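Local coordinates for 3-hydroxyadipyl-CoA dehydrogenase (Escherichia coli, PDB 3MOG), which catalyses the NAD-dependent oxidation of (3S)-3-hydroxyadipyl-CoA to 3-oxoadipyl-CoA in the breakdown of phenylacetate, at residues G327-A332 / D384-L389; V343-A348 / M388-T393; V351-A356 / L380-Y385. All blocks are in the same frame, centred on the assembly; numbering follows the deposited sequence.

Contact 1: G327-A332 / D384-L389; sequences GETAQA and DYPGML
Gly-327 packs against the type II beta turn Tyr-385 to Met-388, its CA 3.4 Å from Gly-387 N and its carbonyl O against Pro-386 CB. The segment leads into helix 330-337 of the reduced Rossmann-fold domain, whose N-terminus meets the loop after strand 378-381. The Gly-327 phi of 101° would press any CB against the preceding carbonyl oxygen, and Gly-387, also at positive phi, likewise has only hydrogen to offer. At Glu-328 the carbonyl O reaches the turn through a water, which donates to it and accepts from Gly-387 N; the carboxylate forms a salt bridge with Arg-336. Thr-329 is the N-cap. Its chi1 of 64° points OG1 back to the N-H of Ala-332 at 3.0 Å, and CG2, anti to the carbonyl carbon, settles 3.9 Å from Pro-386 CG, the two side chains running alongside each other. Ala-330 and Gln-331 then present their first-turn amides to Asp-384, whose carboxylate crosses the Thr-329 side chain at about a right angle. A negative group here probably also gains from the helix dipole. Each oxygen serves one amide through its syn lone pair: Ala-330 N binds OD1 at 2.9 Å, and Gln-331 N binds OD2 at 3.0 Å with an N-H...O angle of 158°.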
loop_
_atom_site.group_PDB
_atom_site.type_symbol
_atom_site.label_atom_id
_atom_site.label_comp_id
_atom_site.label_asym_id
_atom_site.label_seq_id
_atom_site.Cartn_x
_atom_site.Cartn_y
_atom_site.Cartn_z
ATOM N N GLY C 327 -10.506 12.109 20.899
ATOM C CA GLY C 327 -10.680 11.367 19.652
ATOM C C GLY C 327 -11.946 10.546 19.579
ATOM O O GLY C 327 -12.182 9.845 18.587
ATOM N N GLU C 328 -12.744 10.611 20.643
ATOM C CA GLU C 328 -14.088 10.043 20.646
ATOM C C GLU C 328 -15.103 11.120 20.313
ATOM O O GLU C 328 -14.905 12.285 20.645
ATOM C CB GLU C 328 -14.401 9.425 21.999
ATOM C CG GLU C 328 -13.485 8.275 22.383
ATOM C CD GLU C 328 -13.883 7.651 23.708
ATOM O OE1 GLU C 328 -14.583 6.610 23.697
ATOM O OE2 GLU C 328 -13.513 8.219 24.759
ATOM N N THR C 329 -16.180 10.742 19.628
ATOM C CA THR C 329 -17.199 11.715 19.242
ATOM C C THR C 329 -18.065 12.107 20.436
ATOM O O THR C 329 -18.235 11.339 21.378
ATOM C CB THR C 329 -18.137 11.184 18.131
ATOM O OG1 THR C 329 -18.863 10.060 18.627
ATOM C CG2 THR C 329 -17.343 10.780 16.876
ATOM N N ALA C 330 -18.610 13.315 20.367
ATOM C CA ALA C 330 -19.632 13.782 21.296
ATOM C C ALA C 330 -20.785 12.788 21.404
ATOM O O ALA C 330 -21.221 12.466 22.515
ATOM C CB ALA C 330 -20.129 15.158 20.865
ATOM N N GLN C 331 -21.237 12.268 20.258
ATOM C CA GLN C 331 -22.318 11.280 20.216
ATOM C C GLN C 331 -21.994 9.989 20.968
ATOM O O GLN C 331 -22.833 9.481 21.716
ATOM C CB GLN C 331 -22.751 10.985 18.767
ATOM C CG GLN C 331 -24.070 10.182 18.636
ATOM C CD GLN C 331 -25.370 11.027 18.775
ATOM O OE1 GLN C 331 -25.397 12.088 19.406
ATOM N NE2 GLN C 331 -26.452 10.532 18.176
ATOM N N ALA C 332 -20.786 9.461 20.788
ATOM C CA ALA C 332 -20.411 8.235 21.498
ATOM C C ALA C 332 -20.380 8.459 23.005
ATOM O O ALA C 332 -20.822 7.601 23.763
ATOM C CB ALA C 332 -19.069 7.690 21.010
ATOM N N ASP C 384 -19.213 16.578 14.147
ATOM C CA ASP C 384 -18.756 15.725 15.237
ATOM C C ASP C 384 -17.702 14.732 14.706
ATOM O O ASP C 384 -17.969 13.553 14.480
ATOM C CB ASP C 384 -19.966 15.016 15.872
ATOM C CG ASP C 384 -19.661 14.418 17.239
ATOM O OD1 ASP C 384 -18.580 14.670 17.810
ATOM O OD2 ASP C 384 -20.522 13.681 17.753
ATOM N N TYR C 385 -16.497 15.261 14.532
ATOM C CA TYR C 385 -15.403 14.615 13.841
ATOM C C TYR C 385 -14.338 14.194 14.866
ATOM O O TYR C 385 -13.838 15.038 15.611
ATOM C CB TYR C 385 -14.830 15.645 12.875
ATOM C CG TYR C 385 -13.772 15.187 11.905
ATOM C CD1 TYR C 385 -14.030 14.168 10.963
ATOM C CD2 TYR C 385 -12.532 15.832 11.862
ATOM C CE1 TYR C 385 -13.067 13.792 10.044
ATOM C CE2 TYR C 385 -11.559 15.457 10.941
ATOM C CZ TYR C 385 -11.836 14.440 10.033
ATOM O OH TYR C 385 -10.877 14.067 9.123
ATOM N N PRO C 386 -14.008 12.890 14.908
ATOM C CA PRO C 386 -13.025 12.325 15.829
ATOM C C PRO C 386 -11.723 13.117 15.863
ATOM O O PRO C 386 -11.138 13.393 14.818
ATOM C CB PRO C 386 -12.792 10.923 15.260
ATOM C CG PRO C 386 -14.081 10.551 14.664
ATOM C CD PRO C 386 -14.628 11.842 14.071
ATOM N N GLY C 387 -11.303 13.539 17.055
ATOM C CA GLY C 387 -10.056 14.273 17.195
ATOM C C GLY C 387 -10.130 15.715 16.719
ATOM O O GLY C 387 -9.190 16.486 16.919
ATOM N N MET C 388 -11.257 16.066 16.096
ATOM C CA MET C 388 -11.531 17.403 15.558
ATOM C C MET C 388 -10.424 17.890 14.617
ATOM O O MET C 388 -10.094 17.185 13.660
ATOM C CB MET C 388 -11.874 18.400 16.686
ATOM C CG MET C 388 -13.044 17.946 17.574
ATOM S SD MET C 388 -14.647 18.111 16.776
ATOM C CE MET C 388 -15.022 19.731 17.399
ATOM N N LEU C 389 -9.830 19.053 14.891
ATOM C CA LEU C 389 -8.949 19.689 13.903
ATOM C C LEU C 389 -7.546 19.951 14.409
ATOM O O LEU C 389 -6.571 19.416 13.873
ATOM C CB LEU C 389 -9.565 21.001 13.382
ATOM C CG LEU C 389 -10.882 20.910 12.606
ATOM C CD1 LEU C 389 -11.338 22.289 12.153
ATOM C CD2 LEU C 389 -10.768 19.947 11.393
HETATM O O HOH W 1 -13.519 13.935 19.119
#

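Contact 2: V343-A348 / M388-T393; sequences VIDKMA and MLIWRT
Asp-345 OD1 is gripped by two backbone amides, Ile-390 N at 2.8 Å on the syn lone pair and Leu-389 N at 2.9 Å from well above the carboxylate plane. The other oxygen, OD2, takes Trp-391 N at 3.1 Å, again on its syn side, so three successive N-H groups close on one buried carboxylate. With CG anti to the backbone N (chi1 -175°), the group reaches from strand 341-345 to the helix start, past Met-388 CB, which lies against Asp-345 CG. With an alanine in place of Asp-345, the three amides would probably be left without this acceptor, and a gap would open beside Met-388 CB. The Trp-391 indole is fixed at its edge: NE1 donates to Lys-346 O at 2.7 Å, with the oxygen almost in the ring plane. Over one face sits Met-347 CE, 3.9 Å from the centroid of the five-membered ring, a CH-pi contact; the extended Met-347 chain also brings SD to 3.7 Å from Ile-390 CG2. Asp-345, from a strand remote in sequence, thus meets the first amides of helix 390-406, an arrangement characteristic of a carboxylate bound at a helix N-terminus, here joining the Rossmann-like sheet to the C-terminal helical domain.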
loop_
_atom_site.group_PDB
_atom_site.type_symbol
_atom_site.label_atom_id
_atom_site.label_comp_id
_atom_site.label_asym_id
_atom_site.label_seq_id
_atom_site.Cartn_x
_atom_site.Cartn_y
_atom_site.Cartn_z
ATOM N N VAL C 343 -18.101 18.436 22.602
ATOM C CA VAL C 343 -16.667 18.188 22.465
ATOM C C VAL C 343 -15.950 19.482 22.028
ATOM O O VAL C 343 -16.390 20.149 21.102
ATOM C CB VAL C 343 -16.386 17.002 21.502
ATOM C CG1 VAL C 343 -14.975 17.053 20.944
ATOM C CG2 VAL C 343 -16.611 15.672 22.226
ATOM N N ILE C 344 -14.870 19.841 22.715
ATOM C CA ILE C 344 -14.110 21.036 22.370
ATOM C C ILE C 344 -12.680 20.698 21.920
ATOM O O ILE C 344 -12.045 19.760 22.412
ATOM C CB ILE C 344 -14.117 22.086 23.529
ATOM C CG1 ILE C 344 -13.315 23.327 23.174
ATOM C CG2 ILE C 344 -13.577 21.504 24.827
ATOM C CD1 ILE C 344 -13.354 24.400 24.242
ATOM N N ASP C 345 -12.204 21.491 20.971
ATOM C CA ASP C 345 -10.904 21.362 20.363
ATOM C C ASP C 345 -10.223 22.700 20.560
ATOM O O ASP C 345 -10.513 23.661 19.838
ATOM C CB ASP C 345 -11.120 21.117 18.872
ATOM C CG ASP C 345 -9.849 20.839 18.116
ATOM O OD1 ASP C 345 -9.800 21.184 16.912
ATOM O OD2 ASP C 345 -8.917 20.256 18.702
ATOM N N LYS C 346 -9.329 22.781 21.540
ATOM C CA LYS C 346 -8.710 24.073 21.868
ATOM C C LYS C 346 -7.259 23.949 22.276
ATOM O O LYS C 346 -6.864 22.929 22.850
ATOM C CB LYS C 346 -9.488 24.806 22.975
ATOM C CG LYS C 346 -9.531 24.091 24.330
ATOM C CD LYS C 346 -9.769 25.054 25.493
ATOM C CE LYS C 346 -10.077 24.288 26.788
ATOM N NZ LYS C 346 -10.172 25.167 27.995
ATOM N N MET C 347 -6.470 24.977 21.952
ATOM C CA MET C 347 -5.163 25.176 22.594
ATOM C C MET C 347 -5.111 26.545 23.275
ATOM O O MET C 347 -5.974 26.829 24.096
ATOM C CB MET C 347 -3.991 24.905 21.644
ATOM C CG MET C 347 -3.814 23.394 21.362
ATOM S SD MET C 347 -2.429 22.968 20.291
ATOM C CE MET C 347 -2.618 21.203 20.236
ATOM N N ALA C 348 -4.130 27.389 22.953
ATOM C CA ALA C 348 -3.967 28.664 23.677
ATOM C C ALA C 348 -4.705 29.827 23.027
ATOM O O ALA C 348 -5.186 30.729 23.719
ATOM C CB ALA C 348 -2.495 29.006 23.857
ATOM N N MET C 388 -11.257 16.066 16.096
ATOM C CA MET C 388 -11.531 17.403 15.558
ATOM C C MET C 388 -10.424 17.890 14.617
ATOM O O MET C 388 -10.094 17.185 13.660
ATOM C CB MET C 388 -11.874 18.400 16.686
ATOM C CG MET C 388 -13.044 17.946 17.574
ATOM S SD MET C 388 -14.647 18.111 16.776
ATOM C CE MET C 388 -15.022 19.731 17.399
ATOM N N LEU C 389 -9.830 19.053 14.891
ATOM C CA LEU C 389 -8.949 19.689 13.903
ATOM C C LEU C 389 -7.546 19.951 14.409
ATOM O O LEU C 389 -6.571 19.416 13.873
ATOM C CB LEU C 389 -9.565 21.001 13.382
ATOM C CG LEU C 389 -10.882 20.910 12.606
ATOM C CD1 LEU C 389 -11.338 22.289 12.153
ATOM C CD2 LEU C 389 -10.768 19.947 11.393
ATOM N N ILE C 390 -7.466 20.787 15.432
ATOM C CA ILE C 390 -6.220 21.236 15.998
ATOM C C ILE C 390 -5.498 20.046 16.605
ATOM O O ILE C 390 -4.367 19.761 16.220
ATOM C CB ILE C 390 -6.482 22.323 17.076
ATOM C CG1 ILE C 390 -6.957 23.625 16.423
ATOM C CG2 ILE C 390 -5.255 22.547 17.947
ATOM C CD1 ILE C 390 -7.612 24.620 17.420
ATOM N N TRP C 391 -6.169 19.335 17.516
ATOM C CA TRP C 391 -5.545 18.231 18.238
ATOM C C TRP C 391 -5.198 17.083 17.319
ATOM O O TRP C 391 -4.133 16.497 17.461
ATOM C CB TRP C 391 -6.370 17.783 19.461
ATOM C CG TRP C 391 -6.084 18.682 20.635
ATOM C CD1 TRP C 391 -6.675 19.886 20.913
ATOM C CD2 TRP C 391 -5.085 18.485 21.644
ATOM N NE1 TRP C 391 -6.121 20.438 22.046
ATOM C CE2 TRP C 391 -5.142 19.601 22.514
ATOM C CE3 TRP C 391 -4.153 17.468 21.905
ATOM C CZ2 TRP C 391 -4.301 19.731 23.622
ATOM C CZ3 TRP C 391 -3.319 17.592 23.013
ATOM C CH2 TRP C 391 -3.399 18.720 23.858
ATOM N N ARG C 392 -6.074 16.807 16.355
ATOM C CA ARG C 392 -5.860 15.731 15.382
ATOM C C ARG C 392 -4.622 15.999 14.519
ATOM O O ARG C 392 -3.811 15.087 14.291
ATOM C CB ARG C 392 -7.116 15.558 14.513
ATOM C CG ARG C 392 -6.999 14.515 13.425
ATOM C CD ARG C 392 -8.340 13.981 13.069
ATOM N NE ARG C 392 -8.267 13.096 11.905
ATOM C CZ ARG C 392 -9.285 12.373 11.456
ATOM N NH1 ARG C 392 -10.445 12.426 12.102
ATOM N NH2 ARG C 392 -9.143 11.594 10.371
ATOM N N THR C 393 -4.467 17.260 14.090
ATOM C CA THR C 393 -3.367 17.685 13.210
ATOM C C THR C 393 -2.033 17.743 13.958
ATOM O O THR C 393 -0.992 17.320 13.431
ATOM C CB THR C 393 -3.652 19.072 12.568
ATOM O OG1 THR C 393 -4.855 19.005 11.783
ATOM C CG2 THR C 393 -2.506 19.520 11.678
#

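Contact 3: V351-A356 / L380-Y385; sequences VVTIAA and LQIADY
Ile-382 packs its side chain against Ile-354 and Thr-353, and it can be followed outward from CB. A chi1 of 65° tucks CG1 in between the two backbone branches and brings it to 3.7 Å from Ile-354 O. Beyond it CD1 reaches Thr-353, touching OG1 at 3.6 Å and also CB. The backbone of the same residue is tied to the same carbonyl, Ile-382 N giving its hydrogen to Ile-354 O at 3.0 Å in an almost straight bond. Two further rungs, Leu-380 N to Val-352 O and Ile-354 N to Leu-380 O, make this a parallel pairing, with helix 362-373 as the crossover of a beta-alpha-beta unit; strand 378-381 is an outermost strand of the sheet within this chain. Thr-353 and Leu-380 share one face of the sheet, where helix 213-223 covers them, and Leu-380 CD1 meets Val-351 CG1 at 3.8 Å. On the other face the extended Gln-381 chain crosses Ile-354 at a slant, CG near CG1. Past the last direct bond a water bridges the chains: it accepts from Ala-356 N and from Gln-381 NE2, the latter at 3.0 Å, and donates to Ile-382 O. Ala-355 CB packs 3.6 Å from Ala-383 O and 3.7 Å from Asp-384 CA.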
loop_
_atom_site.group_PDB
_atom_site.type_symbol
_atom_site.label_atom_id
_atom_site.label_comp_id
_atom_site.label_asym_id
_atom_site.label_seq_id
_atom_site.Cartn_x
_atom_site.Cartn_y
_atom_site.Cartn_z
ATOM N N VAL C 351 -9.478 31.268 19.061
ATOM C CA VAL C 351 -10.369 30.470 18.235
ATOM C C VAL C 351 -10.436 29.038 18.747
ATOM O O VAL C 351 -9.414 28.395 18.975
ATOM C CB VAL C 351 -10.019 30.583 16.744
ATOM C CG1 VAL C 351 -10.644 29.457 15.940
ATOM C CG2 VAL C 351 -10.491 31.938 16.223
ATOM N N VAL C 352 -11.665 28.578 18.957
ATOM C CA VAL C 352 -11.965 27.285 19.550
ATOM C C VAL C 352 -13.016 26.595 18.652
ATOM O O VAL C 352 -13.992 27.241 18.242
ATOM C CB VAL C 352 -12.515 27.536 20.978
ATOM C CG1 VAL C 352 -13.515 26.499 21.403
ATOM C CG2 VAL C 352 -11.390 27.650 21.983
ATOM N N THR C 353 -12.826 25.314 18.309
ATOM C CA THR C 353 -13.922 24.585 17.646
ATOM C C THR C 353 -14.659 23.632 18.587
ATOM O O THR C 353 -14.087 23.121 19.552
ATOM C CB THR C 353 -13.566 23.908 16.267
ATOM O OG1 THR C 353 -12.775 22.732 16.458
ATOM C CG2 THR C 353 -12.852 24.860 15.342
ATOM N N ILE C 354 -15.951 23.435 18.318
ATOM C CA ILE C 354 -16.803 22.588 19.158
ATOM C C ILE C 354 -17.724 21.731 18.299
ATOM O O ILE C 354 -17.973 22.045 17.140
ATOM C CB ILE C 354 -17.687 23.404 20.177
ATOM C CG1 ILE C 354 -18.813 24.161 19.458
ATOM C CG2 ILE C 354 -16.835 24.348 21.050
ATOM C CD1 ILE C 354 -20.015 24.440 20.329
ATOM N N ALA C 355 -18.198 20.628 18.866
ATOM C CA ALA C 355 -19.206 19.819 18.205
ATOM C C ALA C 355 -20.145 19.338 19.264
ATOM O O ALA C 355 -19.710 18.913 20.342
ATOM C CB ALA C 355 -18.581 18.631 17.457
ATOM N N ALA C 356 -21.434 19.446 18.963
ATOM C CA ALA C 356 -22.488 18.973 19.847
ATOM C C ALA C 356 -22.884 17.586 19.399
ATOM O O ALA C 356 -22.925 17.314 18.199
ATOM C CB ALA C 356 -23.682 19.886 19.755
ATOM N N LEU C 380 -16.407 28.361 17.129
ATOM C CA LEU C 380 -16.823 27.895 15.793
ATOM C C LEU C 380 -17.388 26.492 15.878
ATOM O O LEU C 380 -16.771 25.615 16.476
ATOM C CB LEU C 380 -15.650 27.899 14.818
ATOM C CG LEU C 380 -15.016 29.232 14.445
ATOM C CD1 LEU C 380 -13.719 28.994 13.733
ATOM C CD2 LEU C 380 -15.944 30.053 13.565
ATOM N N GLN C 381 -18.557 26.271 15.286
ATOM C CA GLN C 381 -19.195 24.960 15.359
ATOM C C GLN C 381 -18.966 24.139 14.093
ATOM O O GLN C 381 -19.227 24.617 12.983
ATOM C CB GLN C 381 -20.691 25.090 15.650
ATOM C CG GLN C 381 -21.313 23.791 16.121
ATOM C CD GLN C 381 -22.741 23.942 16.629
ATOM O OE1 GLN C 381 -23.274 25.052 16.748
ATOM N NE2 GLN C 381 -23.364 22.811 16.949
ATOM N N ILE C 382 -18.483 22.903 14.266
ATOM C CA ILE C 382 -18.184 22.017 13.130
ATOM C C ILE C 382 -18.858 20.654 13.296
ATOM O O ILE C 382 -19.564 20.439 14.276
ATOM C CB ILE C 382 -16.655 21.856 12.928
ATOM C CG1 ILE C 382 -16.007 21.146 14.117
ATOM C CG2 ILE C 382 -15.982 23.226 12.716
ATOM C CD1 ILE C 382 -14.484 20.892 13.944
ATOM N N ALA C 383 -18.643 19.730 12.358
ATOM C CA ALA C 383 -19.199 18.385 12.506
ATOM C C ALA C 383 -18.525 17.604 13.655
ATOM O O ALA C 383 -17.433 17.957 14.099
ATOM C CB ALA C 383 -19.124 17.617 11.197
ATOM N N ASP C 384 -19.213 16.578 14.147
ATOM C CA ASP C 384 -18.756 15.725 15.237
ATOM C C ASP C 384 -17.702 14.732 14.706
ATOM O O ASP C 384 -17.969 13.553 14.480
ATOM C CB ASP C 384 -19.966 15.016 15.872
ATOM C CG ASP C 384 -19.661 14.418 17.239
ATOM O OD1 ASP C 384 -18.580 14.670 17.810
ATOM O OD2 ASP C 384 -20.522 13.681 17.753
ATOM N N TYR C 385 -16.497 15.261 14.532
ATOM C CA TYR C 385 -15.403 14.615 13.841
ATOM C C TYR C 385 -14.338 14.194 14.866
ATOM O O TYR C 385 -13.838 15.038 15.611
ATOM C CB TYR C 385 -14.830 15.645 12.875
ATOM C CG TYR C 385 -13.772 15.187 11.905
ATOM C CD1 TYR C 385 -14.030 14.168 10.963
ATOM C CD2 TYR C 385 -12.532 15.832 11.862
ATOM C CE1 TYR C 385 -13.067 13.792 10.044
ATOM C CE2 TYR C 385 -11.559 15.457 10.941
ATOM C CZ TYR C 385 -11.836 14.440 10.033
ATOM O OH TYR C 385 -10.877 14.067 9.123
HETATM O O HOH W 2 -21.743 20.477 16.044
#

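How the contacts relate
The three contacts lie within about 10 Å of one another, centre to centre, around the loop between strand 378-381 and helix 390-406. Contact 3 supplies the strand pair, and contact 2 continues the same sheet: Val-343 N hydrogen-bonds to Ala-355 O at 2.8 Å, and Asp-345 N to Thr-353 O. Two aspartates tie this region to helix N-termini: Asp-384, in the loop itself, holds helix 330-337 in contact 1, and Asp-345, on the sheet, holds helix 390-406, where the loop ends, in contact 2. Met-388, shared by contacts 1 and 2, sends CE to 3.5 Å from Ile-354 C of contact 3. Arg-392 NH1 hydrogen-bonds to Pro-386 O, linking helix 390-406 to the turn of contact 1.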